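PDB 3ZTH: STU0660 from Streptococcus thermophilus, which is a large Csn2 protein of CRISPR-mediated bacterial immunity that probably binds DNA and carries bound magnesium ions. Local coordinates for residues Phe3-Pro8 with Pro60-Glu65; Tyr33-Leu38 with Tyr77-Ser82; Ser39-Gly44 with Val70-Tyr75; Lys198-Leu203 with Asn231-Leu236. All coordinates share one frame; numbering follows the deposited sequence.

Contact 1. Residues Phe3-Pro8 with Pro60-Glu65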
# COMPACT_ATOMS: atom_id res chain seq x y z
N PHE A 3 -1.62 41.85 -1.29
CA PHE A 3 -1.20 40.61 -1.91
C PHE A 3 -1.22 40.92 -3.40
O PHE A 3 -2.21 41.45 -3.92
CB PHE A 3 -2.19 39.46 -1.67
CG PHE A 3 -2.14 38.86 -0.28
CD1 PHE A 3 -1.08 39.12 0.58
CD2 PHE A 3 -3.17 38.02 0.15
CE1 PHE A 3 -1.05 38.54 1.86
CE2 PHE A 3 -3.14 37.44 1.42
CZ PHE A 3 -2.07 37.70 2.28
N PHE A 4 -0.13 40.62 -4.09
CA PHE A 4 -0.10 40.82 -5.53
C PHE A 4 -0.00 39.41 -6.08
O PHE A 4 1.08 38.82 -6.17
CB PHE A 4 1.10 41.70 -5.92
CG PHE A 4 0.86 43.16 -5.69
CD1 PHE A 4 0.06 43.89 -6.56
CD2 PHE A 4 1.39 43.80 -4.57
CE1 PHE A 4 -0.22 45.24 -6.33
CE2 PHE A 4 1.12 45.15 -4.33
CZ PHE A 4 0.32 45.87 -5.20
N VAL A 5 -1.16 38.85 -6.40
CA VAL A 5 -1.27 37.48 -6.87
C VAL A 5 -0.92 37.29 -8.32
O VAL A 5 -1.42 38.00 -9.20
CB VAL A 5 -2.70 36.93 -6.63
CG1 VAL A 5 -2.75 35.44 -6.97
CG2 VAL A 5 -3.11 37.17 -5.19
N GLN A 6 -0.06 36.31 -8.57
CA GLN A 6 0.37 36.01 -9.91
C GLN A 6 -0.75 35.52 -10.81
O GLN A 6 -1.55 34.66 -10.44
CB GLN A 6 1.49 34.98 -9.88
CG GLN A 6 2.34 35.00 -11.12
CD GLN A 6 3.59 34.18 -10.95
OE1 GLN A 6 4.24 34.22 -9.90
NE2 GLN A 6 3.95 33.42 -11.99
N HIS A 7 -0.79 36.08 -12.02
CA HIS A 7 -1.78 35.73 -13.02
C HIS A 7 -1.02 35.12 -14.19
O HIS A 7 0.02 35.63 -14.59
CB HIS A 7 -2.50 36.98 -13.49
CG HIS A 7 -3.63 36.71 -14.43
ND1 HIS A 7 -4.91 36.43 -13.99
CD2 HIS A 7 -3.68 36.68 -15.78
CE1 HIS A 7 -5.70 36.24 -15.03
NE2 HIS A 7 -4.98 36.39 -16.13
N PRO A 8 -1.53 34.02 -14.76
CA PRO A 8 -0.85 33.37 -15.89
C PRO A 8 -0.39 34.26 -17.06
O PRO A 8 0.66 34.01 -17.63
CB PRO A 8 -1.84 32.29 -16.32
CG PRO A 8 -3.16 32.82 -15.88
CD PRO A 8 -2.83 33.40 -14.52
N PRO A 60 3.97 29.52 -8.86
CA PRO A 60 3.33 30.83 -8.75
C PRO A 60 3.71 31.57 -7.45
O PRO A 60 3.93 30.95 -6.41
CB PRO A 60 1.85 30.50 -8.82
CG PRO A 60 1.79 29.15 -8.17
CD PRO A 60 2.96 28.44 -8.79
N THR A 61 3.76 32.89 -7.52
CA THR A 61 4.15 33.70 -6.38
C THR A 61 3.13 34.76 -5.96
O THR A 61 2.27 35.15 -6.74
CB THR A 61 5.51 34.37 -6.69
OG1 THR A 61 6.56 33.64 -6.04
CG2 THR A 61 5.54 35.81 -6.25
N ILE A 62 3.24 35.20 -4.71
CA ILE A 62 2.37 36.25 -4.17
C ILE A 62 3.29 37.29 -3.52
O ILE A 62 4.01 36.98 -2.56
CB ILE A 62 1.39 35.72 -3.09
CG1 ILE A 62 0.44 34.69 -3.71
CG2 ILE A 62 0.61 36.88 -2.49
CD1 ILE A 62 -0.72 34.31 -2.81
N LEU A 63 3.25 38.52 -4.02
CA LEU A 63 4.10 39.59 -3.50
C LEU A 63 3.37 40.57 -2.60
O LEU A 63 2.15 40.71 -2.70
CB LEU A 63 4.73 40.37 -4.66
CG LEU A 63 5.38 39.51 -5.75
CD1 LEU A 63 5.85 40.41 -6.89
CD2 LEU A 63 6.53 38.70 -5.16
N ASP A 64 4.11 41.25 -1.73
CA ASP A 64 3.52 42.24 -0.85
C ASP A 64 3.70 43.63 -1.47
O ASP A 64 4.12 43.75 -2.61
CB ASP A 64 4.17 42.20 0.54
CG ASP A 64 5.67 42.41 0.48
OD1 ASP A 64 6.11 43.41 -0.14
OD2 ASP A 64 6.41 41.58 1.05
N GLU A 65 3.39 44.67 -0.70
CA GLU A 65 3.50 46.04 -1.18
C GLU A 65 4.90 46.34 -1.71
O GLU A 65 5.05 46.89 -2.80
CB GLU A 65 3.20 47.03 -0.05
CG GLU A 65 1.95 46.71 0.77
CD GLU A 65 2.22 45.76 1.94
OE1 GLU A 65 2.53 44.57 1.70
OE2 GLU A 65 2.11 46.21 3.10

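Contact 2. Residues Tyr33-Leu38 with Tyr77-Ser82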
# COMPACT_ATOMS: atom_id res chain seq x y z
N TYR A 33 -10.24 32.03 -9.69
CA TYR A 33 -8.82 31.83 -9.93
C TYR A 33 -8.03 32.36 -8.73
O TYR A 33 -7.08 31.72 -8.28
CB TYR A 33 -8.38 32.58 -11.19
CG TYR A 33 -6.88 32.60 -11.34
CD1 TYR A 33 -6.20 31.49 -11.84
CD2 TYR A 33 -6.14 33.70 -10.92
CE1 TYR A 33 -4.80 31.48 -11.91
CE2 TYR A 33 -4.74 33.70 -10.99
CZ TYR A 33 -4.08 32.58 -11.49
OH TYR A 33 -2.71 32.58 -11.57
N THR A 34 -8.41 33.53 -8.24
CA THR A 34 -7.74 34.14 -7.11
C THR A 34 -7.86 33.21 -5.91
O THR A 34 -6.88 33.00 -5.17
CB THR A 34 -8.34 35.51 -6.80
OG1 THR A 34 -8.31 36.31 -7.99
CG2 THR A 34 -7.55 36.21 -5.72
N TRP A 35 -9.04 32.63 -5.72
CA TRP A 35 -9.26 31.69 -4.61
C TRP A 35 -8.39 30.44 -4.78
O TRP A 35 -7.79 29.95 -3.81
CB TRP A 35 -10.73 31.25 -4.53
CG TRP A 35 -10.90 30.12 -3.55
CD1 TRP A 35 -10.86 30.21 -2.19
CD2 TRP A 35 -10.98 28.72 -3.86
NE1 TRP A 35 -10.89 28.96 -1.63
CE2 TRP A 35 -10.96 28.03 -2.62
CE3 TRP A 35 -11.05 27.99 -5.05
CZ2 TRP A 35 -11.01 26.63 -2.55
CZ3 TRP A 35 -11.10 26.59 -4.98
CH2 TRP A 35 -11.08 25.93 -3.73
N GLN A 36 -8.32 29.91 -5.99
CA GLN A 36 -7.54 28.70 -6.26
C GLN A 36 -6.06 28.88 -5.94
O GLN A 36 -5.42 28.00 -5.38
CB GLN A 36 -7.72 28.28 -7.73
CG GLN A 36 -7.11 26.93 -8.10
CD GLN A 36 -7.77 25.76 -7.39
OE1 GLN A 36 -7.33 25.34 -6.31
NE2 GLN A 36 -8.84 25.23 -7.98
N ILE A 37 -5.52 30.03 -6.33
CA ILE A 37 -4.11 30.32 -6.07
C ILE A 37 -3.89 30.48 -4.57
O ILE A 37 -2.96 29.91 -4.00
CB ILE A 37 -3.68 31.63 -6.75
CG1 ILE A 37 -3.72 31.48 -8.28
CG2 ILE A 37 -2.30 32.00 -6.29
CD1 ILE A 37 -2.64 30.55 -8.83
N LEU A 38 -4.74 31.28 -3.93
CA LEU A 38 -4.63 31.52 -2.50
C LEU A 38 -4.58 30.23 -1.69
O LEU A 38 -3.69 30.03 -0.86
CB LEU A 38 -5.81 32.38 -2.03
CG LEU A 38 -5.66 33.88 -2.24
CD1 LEU A 38 -6.98 34.57 -1.99
CD2 LEU A 38 -4.60 34.40 -1.30
N TYR A 77 -3.09 28.52 7.50
CA TYR A 77 -4.21 28.63 6.58
C TYR A 77 -5.35 27.63 6.74
O TYR A 77 -5.13 26.42 6.81
CB TYR A 77 -3.67 28.52 5.15
CG TYR A 77 -4.68 28.76 4.07
CD1 TYR A 77 -5.04 30.06 3.71
CD2 TYR A 77 -5.27 27.70 3.38
CE1 TYR A 77 -5.96 30.30 2.70
CE2 TYR A 77 -6.20 27.92 2.37
CZ TYR A 77 -6.54 29.23 2.04
OH TYR A 77 -7.47 29.46 1.04
N ILE A 78 -6.58 28.13 6.80
CA ILE A 78 -7.73 27.25 6.90
C ILE A 78 -8.74 27.61 5.83
O ILE A 78 -9.31 28.71 5.85
CB ILE A 78 -8.45 27.33 8.24
CG1 ILE A 78 -7.56 26.81 9.36
CG2 ILE A 78 -9.75 26.54 8.15
CD1 ILE A 78 -8.26 26.75 10.72
N ASP A 79 -8.98 26.69 4.91
CA ASP A 79 -9.93 26.94 3.84
C ASP A 79 -11.29 26.34 4.11
O ASP A 79 -11.41 25.14 4.34
CB ASP A 79 -9.40 26.38 2.52
CG ASP A 79 -10.15 26.93 1.32
OD1 ASP A 79 -11.20 26.35 0.96
OD2 ASP A 79 -9.71 27.96 0.76
N ILE A 80 -12.32 27.17 4.10
CA ILE A 80 -13.67 26.71 4.32
C ILE A 80 -14.54 27.09 3.12
O ILE A 80 -15.04 28.21 3.03
CB ILE A 80 -14.26 27.29 5.61
CG1 ILE A 80 -13.56 26.65 6.81
CG2 ILE A 80 -15.75 27.01 5.69
CD1 ILE A 80 -14.09 27.11 8.15
N SER A 81 -14.68 26.15 2.19
CA SER A 81 -15.48 26.37 0.99
C SER A 81 -16.72 25.50 0.99
O SER A 81 -17.46 25.47 0.02
CB SER A 81 -14.64 26.11 -0.26
OG SER A 81 -13.67 27.13 -0.43
N SER A 82 -16.93 24.79 2.10
CA SER A 82 -18.10 23.93 2.25
C SER A 82 -18.24 23.56 3.72
O SER A 82 -17.27 23.65 4.48
CB SER A 82 -17.95 22.65 1.44
OG SER A 82 -17.06 21.75 2.10

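Contact 3. Residues Ser39-Gly44 with Val70-Tyr75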
# COMPACT_ATOMS: atom_id res chain seq x y z
N SER A 39 -5.53 29.35 -1.95
CA SER A 39 -5.58 28.10 -1.21
C SER A 39 -4.38 27.20 -1.51
O SER A 39 -3.88 26.51 -0.63
CB SER A 39 -6.89 27.36 -1.51
OG SER A 39 -6.95 26.96 -2.86
N TRP A 40 -3.93 27.19 -2.76
CA TRP A 40 -2.79 26.36 -3.13
C TRP A 40 -1.52 26.91 -2.51
O TRP A 40 -0.74 26.17 -1.93
CB TRP A 40 -2.64 26.30 -4.65
CG TRP A 40 -3.47 25.24 -5.31
CD1 TRP A 40 -4.49 24.52 -4.75
CD2 TRP A 40 -3.36 24.78 -6.66
NE1 TRP A 40 -5.02 23.64 -5.66
CE2 TRP A 40 -4.34 23.77 -6.85
CE3 TRP A 40 -2.52 25.11 -7.74
CZ2 TRP A 40 -4.50 23.09 -8.07
CZ3 TRP A 40 -2.68 24.44 -8.95
CH2 TRP A 40 -3.66 23.44 -9.10
N TYR A 41 -1.34 28.21 -2.64
CA TYR A 41 -0.17 28.89 -2.12
C TYR A 41 -0.03 28.70 -0.61
O TYR A 41 1.01 28.24 -0.12
CB TYR A 41 -0.26 30.38 -2.42
CG TYR A 41 1.05 31.12 -2.32
CD1 TYR A 41 2.04 30.96 -3.30
CD2 TYR A 41 1.28 32.03 -1.29
CE1 TYR A 41 3.22 31.69 -3.26
CE2 TYR A 41 2.46 32.77 -1.24
CZ TYR A 41 3.43 32.59 -2.23
OH TYR A 41 4.58 33.34 -2.21
N PHE A 42 -1.07 29.07 0.13
CA PHE A 42 -1.03 28.98 1.58
C PHE A 42 -1.48 27.63 2.14
O PHE A 42 -1.26 27.35 3.31
CB PHE A 42 -1.89 30.09 2.20
CG PHE A 42 -1.37 31.48 1.93
CD1 PHE A 42 -0.08 31.84 2.33
CD2 PHE A 42 -2.16 32.42 1.28
CE1 PHE A 42 0.40 33.12 2.09
CE2 PHE A 42 -1.69 33.71 1.04
CZ PHE A 42 -0.40 34.06 1.44
N GLY A 43 -2.10 26.81 1.29
CA GLY A 43 -2.59 25.52 1.72
C GLY A 43 -1.60 24.37 1.68
O GLY A 43 -1.94 23.26 2.09
N GLY A 44 -0.40 24.60 1.16
CA GLY A 44 0.59 23.54 1.12
C GLY A 44 0.51 22.63 -0.09
O GLY A 44 0.97 21.48 -0.07
N VAL A 70 5.73 36.78 -0.31
CA VAL A 70 5.02 36.46 0.92
C VAL A 70 5.18 34.96 1.10
O VAL A 70 4.68 34.19 0.31
CB VAL A 70 3.52 36.80 0.80
CG1 VAL A 70 2.81 36.50 2.11
CG2 VAL A 70 3.35 38.25 0.41
N LYS A 71 5.89 34.55 2.15
CA LYS A 71 6.13 33.13 2.39
C LYS A 71 4.85 32.31 2.47
O LYS A 71 3.85 32.74 3.06
CB LYS A 71 6.93 32.94 3.68
CG LYS A 71 8.30 33.56 3.65
CD LYS A 71 9.07 33.21 4.91
CE LYS A 71 10.43 33.88 4.94
NZ LYS A 71 11.19 33.49 6.16
N ARG A 72 4.89 31.12 1.88
CA ARG A 72 3.74 30.22 1.88
C ARG A 72 3.46 29.72 3.29
O ARG A 72 2.34 29.33 3.62
CB ARG A 72 4.01 29.03 0.95
CG ARG A 72 4.23 29.43 -0.51
CD ARG A 72 4.40 28.21 -1.40
NE ARG A 72 3.24 27.33 -1.36
CZ ARG A 72 3.16 26.15 -1.96
NH1 ARG A 72 4.18 25.69 -2.66
NH2 ARG A 72 2.05 25.42 -1.86
N SER A 73 4.50 29.76 4.13
CA SER A 73 4.40 29.31 5.51
C SER A 73 3.96 30.45 6.42
O SER A 73 3.73 30.26 7.61
CB SER A 73 5.77 28.80 5.97
OG SER A 73 6.73 29.85 5.94
N SER A 74 3.86 31.65 5.85
CA SER A 74 3.48 32.83 6.61
C SER A 74 2.21 32.74 7.47
O SER A 74 2.10 33.44 8.47
CB SER A 74 3.36 34.02 5.65
OG SER A 74 3.13 35.22 6.36
N TYR A 75 1.26 31.88 7.09
CA TYR A 75 0.02 31.76 7.86
C TYR A 75 -0.39 30.33 8.15
O TYR A 75 0.03 29.41 7.46
CB TYR A 75 -1.17 32.37 7.10
CG TYR A 75 -1.07 33.81 6.70
CD1 TYR A 75 -1.42 34.83 7.58
CD2 TYR A 75 -0.68 34.17 5.41
CE1 TYR A 75 -1.38 36.16 7.19
CE2 TYR A 75 -0.64 35.50 5.01
CZ TYR A 75 -0.99 36.49 5.91
OH TYR A 75 -0.94 37.81 5.51
O HOH W 1 1.77 26.40 1.97

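Contact 4. Residues Lys198-Leu203 with Asn231-Leu236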
# COMPACT_ATOMS: atom_id res chain seq x y z
N LYS A 198 0.10 33.70 13.24
CA LYS A 198 -0.89 34.22 12.31
C LYS A 198 -1.81 33.16 11.70
O LYS A 198 -1.37 32.09 11.28
CB LYS A 198 -0.19 35.01 11.19
CG LYS A 198 0.75 36.10 11.71
CD LYS A 198 0.93 37.27 10.72
CE LYS A 198 1.34 36.83 9.32
NZ LYS A 198 2.68 36.15 9.27
N TYR A 199 -3.10 33.47 11.69
CA TYR A 199 -4.12 32.59 11.14
C TYR A 199 -4.87 33.28 10.02
O TYR A 199 -5.39 34.38 10.19
CB TYR A 199 -5.11 32.16 12.22
CG TYR A 199 -4.70 30.90 12.94
CD1 TYR A 199 -3.58 30.88 13.77
CD2 TYR A 199 -5.41 29.71 12.77
CE1 TYR A 199 -3.18 29.71 14.41
CE2 TYR A 199 -5.02 28.54 13.40
CZ TYR A 199 -3.90 28.54 14.22
OH TYR A 199 -3.50 27.37 14.82
N LEU A 200 -4.92 32.62 8.87
CA LEU A 200 -5.62 33.17 7.73
C LEU A 200 -6.75 32.22 7.41
O LEU A 200 -6.52 31.06 7.07
CB LEU A 200 -4.68 33.30 6.54
CG LEU A 200 -5.32 33.69 5.21
CD1 LEU A 200 -6.16 34.97 5.37
CD2 LEU A 200 -4.21 33.89 4.19
N ILE A 201 -7.98 32.70 7.51
CA ILE A 201 -9.14 31.88 7.25
C ILE A 201 -9.96 32.41 6.08
O ILE A 201 -10.41 33.56 6.09
CB ILE A 201 -10.02 31.79 8.51
CG1 ILE A 201 -9.17 31.26 9.67
CG2 ILE A 201 -11.23 30.90 8.26
CD1 ILE A 201 -9.94 31.05 10.95
N VAL A 202 -10.15 31.56 5.07
CA VAL A 202 -10.90 31.90 3.87
C VAL A 202 -12.28 31.26 3.89
O VAL A 202 -12.40 30.06 4.13
CB VAL A 202 -10.17 31.41 2.60
CG1 VAL A 202 -11.07 31.52 1.39
CG2 VAL A 202 -8.91 32.22 2.38
N LEU A 203 -13.31 32.05 3.60
CA LEU A 203 -14.68 31.54 3.59
C LEU A 203 -15.49 31.88 2.34
O LEU A 203 -15.79 33.04 2.08
CB LEU A 203 -15.44 32.07 4.81
CG LEU A 203 -15.15 31.40 6.15
CD1 LEU A 203 -15.26 32.41 7.28
CD2 LEU A 203 -16.13 30.26 6.36
N ASN A 231 -3.67 38.76 15.46
CA ASN A 231 -3.08 37.77 14.57
C ASN A 231 -4.05 37.04 13.65
O ASN A 231 -3.65 36.14 12.91
CB ASN A 231 -2.28 36.77 15.41
CG ASN A 231 -3.12 36.14 16.52
OD1 ASN A 231 -3.91 36.82 17.17
ND2 ASN A 231 -2.94 34.84 16.74
N LEU A 232 -5.32 37.42 13.68
CA LEU A 232 -6.33 36.76 12.86
C LEU A 232 -6.76 37.54 11.63
O LEU A 232 -7.02 38.73 11.70
CB LEU A 232 -7.56 36.46 13.72
CG LEU A 232 -8.74 35.75 13.04
CD1 LEU A 232 -8.25 34.44 12.42
CD2 LEU A 232 -9.83 35.49 14.07
N THR A 233 -6.84 36.84 10.50
CA THR A 233 -7.26 37.46 9.25
C THR A 233 -8.30 36.62 8.51
O THR A 233 -8.14 35.40 8.35
CB THR A 233 -6.07 37.69 8.29
OG1 THR A 233 -5.17 38.64 8.87
CG2 THR A 233 -6.55 38.23 6.96
N PHE A 234 -9.36 37.28 8.08
CA PHE A 234 -10.44 36.64 7.35
C PHE A 234 -10.53 37.17 5.90
O PHE A 234 -10.40 38.37 5.66
CB PHE A 234 -11.78 36.93 8.05
CG PHE A 234 -12.09 36.00 9.19
CD1 PHE A 234 -12.61 34.73 8.94
CD2 PHE A 234 -11.91 36.40 10.51
CE1 PHE A 234 -12.96 33.89 10.01
CE2 PHE A 234 -12.26 35.56 11.57
CZ PHE A 234 -12.78 34.31 11.32
N ILE A 235 -10.73 36.26 4.95
CA ILE A 235 -10.91 36.64 3.55
C ILE A 235 -12.22 35.98 3.12
O ILE A 235 -12.30 34.75 3.05
CB ILE A 235 -9.81 36.11 2.63
CG1 ILE A 235 -8.49 36.84 2.90
CG2 ILE A 235 -10.19 36.37 1.17
CD1 ILE A 235 -7.35 36.38 1.98
N LEU A 236 -13.24 36.80 2.86
CA LEU A 236 -14.56 36.32 2.46
C LEU A 236 -14.86 36.62 0.98
O LEU A 236 -14.31 37.56 0.41
CB LEU A 236 -15.63 36.99 3.33
CG LEU A 236 -15.37 37.09 4.85
CD1 LEU A 236 -16.46 37.95 5.50
CD2 LEU A 236 -15.33 35.72 5.48

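Contact 1. Residues Phe3-Pro8 with Pro60-Glu65
F4 and L63 form an antiparallel hydrogen-bonded pair. F4 N donates a hydrogen bond to L63 O at 2.7 Å. L63 N returns a bond to F4 O at 3.1 Å. The next pair, V5 with I62, is non-hydrogen-bonded. Beyond it Q6 N still reaches T61 O at 3.2 Å. There the side chain of Q6 takes over. Its OE1 accepts from T61 N at 2.8 Å, with the donor above the amide plane. CG is anti to the backbone N (chi1 -158°) and the chain runs on extended, which carries the amide across to T61. R12 adds a weak bond to OE1 and full bonds to F4 O and T61 O.

The apolar contacts fall on two faces. On one, F3 CB meets I62 CG2 at 3.9 Å, and V5 CG2 lies 4.4 Å from I62 CD1. On the other, F4 CB meets L63 CB at 4.1 Å. The F4 ring turns its edge to the chain beyond L63, with CD2 3.4 Å from D64 O. R67 adds a cation-pi contact to this ring.

Strand 2-5 is the middle of a three-stranded antiparallel sheet, between strands 13-16 and 62-63. The side of V5 and I62 rests on helix 28-43, through I37 and F42.

Contact 2. Residues Tyr33-Leu38 with Tyr77-Ser82
W35 NE1 donates to D79 OD2 at 2.8 Å. The bond uses the syn lone pair of OD2, and this oxygen lies somewhat out of the indole plane. Ring and carboxylate are turned 54° against each other. S81 OG also touches the indole, 3.4 Å from W35 CZ2. With chi1 at 170° the indole swings off the helix, opposite the backbone N. L38 adds its carbonyl O, which lies over one face of the Y77 ring.

The second shell fixes the carboxylate. Y77 OH donates to D79 OD2 at 2.7 Å through the anti lone pair, so this oxygen takes two bonds. S81 OG donates to D79 OD1 at 2.9 Å on the syn side. Three bonds thus limit rotation of the carboxylate. Further out, K204 bonds to S81 OG and makes a cation-pi contact with W35, and its charge would probably help balance D79.

Helix 28-43 lies on strand 76-80, at one edge of the mixed sheet within this chain. The local axes come within 11.1 Å and run at 140°. On the helix, Y33, Q36 and I37 meet W174 of the second subunit. Strand 199-204 is next in, and its V202 touches both W35 and Y77.

Contact 3. Residues Ser39-Gly44 with Val70-Tyr75
R72 lies along helix 28-43 beside Y41. Its CB is 3.3 Å from Y41 O. CG sits over the centre of the Y41 ring, a CH-pi contact 3.6 Å from the ring centroid. CD passes near the rim of the same ring. The chain then bends (chi3 60°), which turns the guanidinium to the backbone of the helix. NE donates to Y41 O at 2.7 Å, nearly straight at 173°, on a lone pair and in the guanidinium plane. NH2 gives a weak bond to W40 O at 2.9 Å and a further bond to K45 O. One side chain thus takes up two carbonyls near the end of the helix. A water also donates to Y41 O at 2.9 Å, and weakly to R72 O. K71 to S74 form a type I beta turn, which places R72 beside the helix.

The tip of Y41 is held too. Its OH donates to V70 O at 2.7 Å. The F42 ring lies between two aromatic neighbours. Y75 brings its edge to one face, a T-shaped pair with planes at 87° and centroids 5.2 Å apart. Y41 CD2 is on the opposite face. K71 O and R72 O lie at the edge of F42.

The contact ties the end of helix 28-43 to the loop between strands 62-63 and 76-80. F42 and Y75 both continue onto L200 of strand 199-204.

Contact 4. Residues Lys198-Leu203 with Asn231-Leu236
F234 lays its ring alongside I201, with CE1 3.9 Å from I201 CG2. L203 CD1 comes obliquely to the same CE1, also at 3.9 Å. I222 of helix 212-228 packs on the F234 side chain. The Y199 ring turns away from the neighbouring strand and stacks on H76, while Y199 CB stays 3.9 Å from L232 CD1. The same face of the sheet ends in L203 CB on L236 CD2 at 3.7 Å.

On the other face, L200 CD1 meets T233 CG2 at 3.6 Å and also touches I235 CD1. The two torsions of L200 (chi1 172°, chi2 53°) bring this branch over the neighbouring strand. V202 CG2 packs on I235 CB.

Five backbone bonds join the strands in parallel register. Y199, I201 and L203 donate to N231, T233 and I235. T233 and I235 donate back to Y199 and I201. I201 N to T233 O is 2.8 Å. CA-H...O contacts fill in between, such as F234 CA to I201 O at 3.3 Å.

Helix 212-228 links the two strands. This beta-alpha-beta unit is common to many alpha/beta folds and is consistent with the P-loop NTPase clan of this family.

In the fold
Contacts 2 and 3 share helix 28-43, with centres about 11 Å apart. Contact 3 lies further along the helix than contact 2. Contact 1 lies on another side of the helix, about 12 Å from contact 3 and about 15 Å from contact 2 between centres. Q6 O to Y33 OH, at 2.6 Å, links contacts 1 and 2. Contact 4 continues the sheet of contact 2, where I80 N meets V202 O at 2.9 Å. S74 O and K198 NZ, also 2.9 Å apart, join contacts 3 and 4. All four lie away from the magnesium ligands Q26 and D240, although D240 follows strand 232-237 of contact 4 closely in the chain.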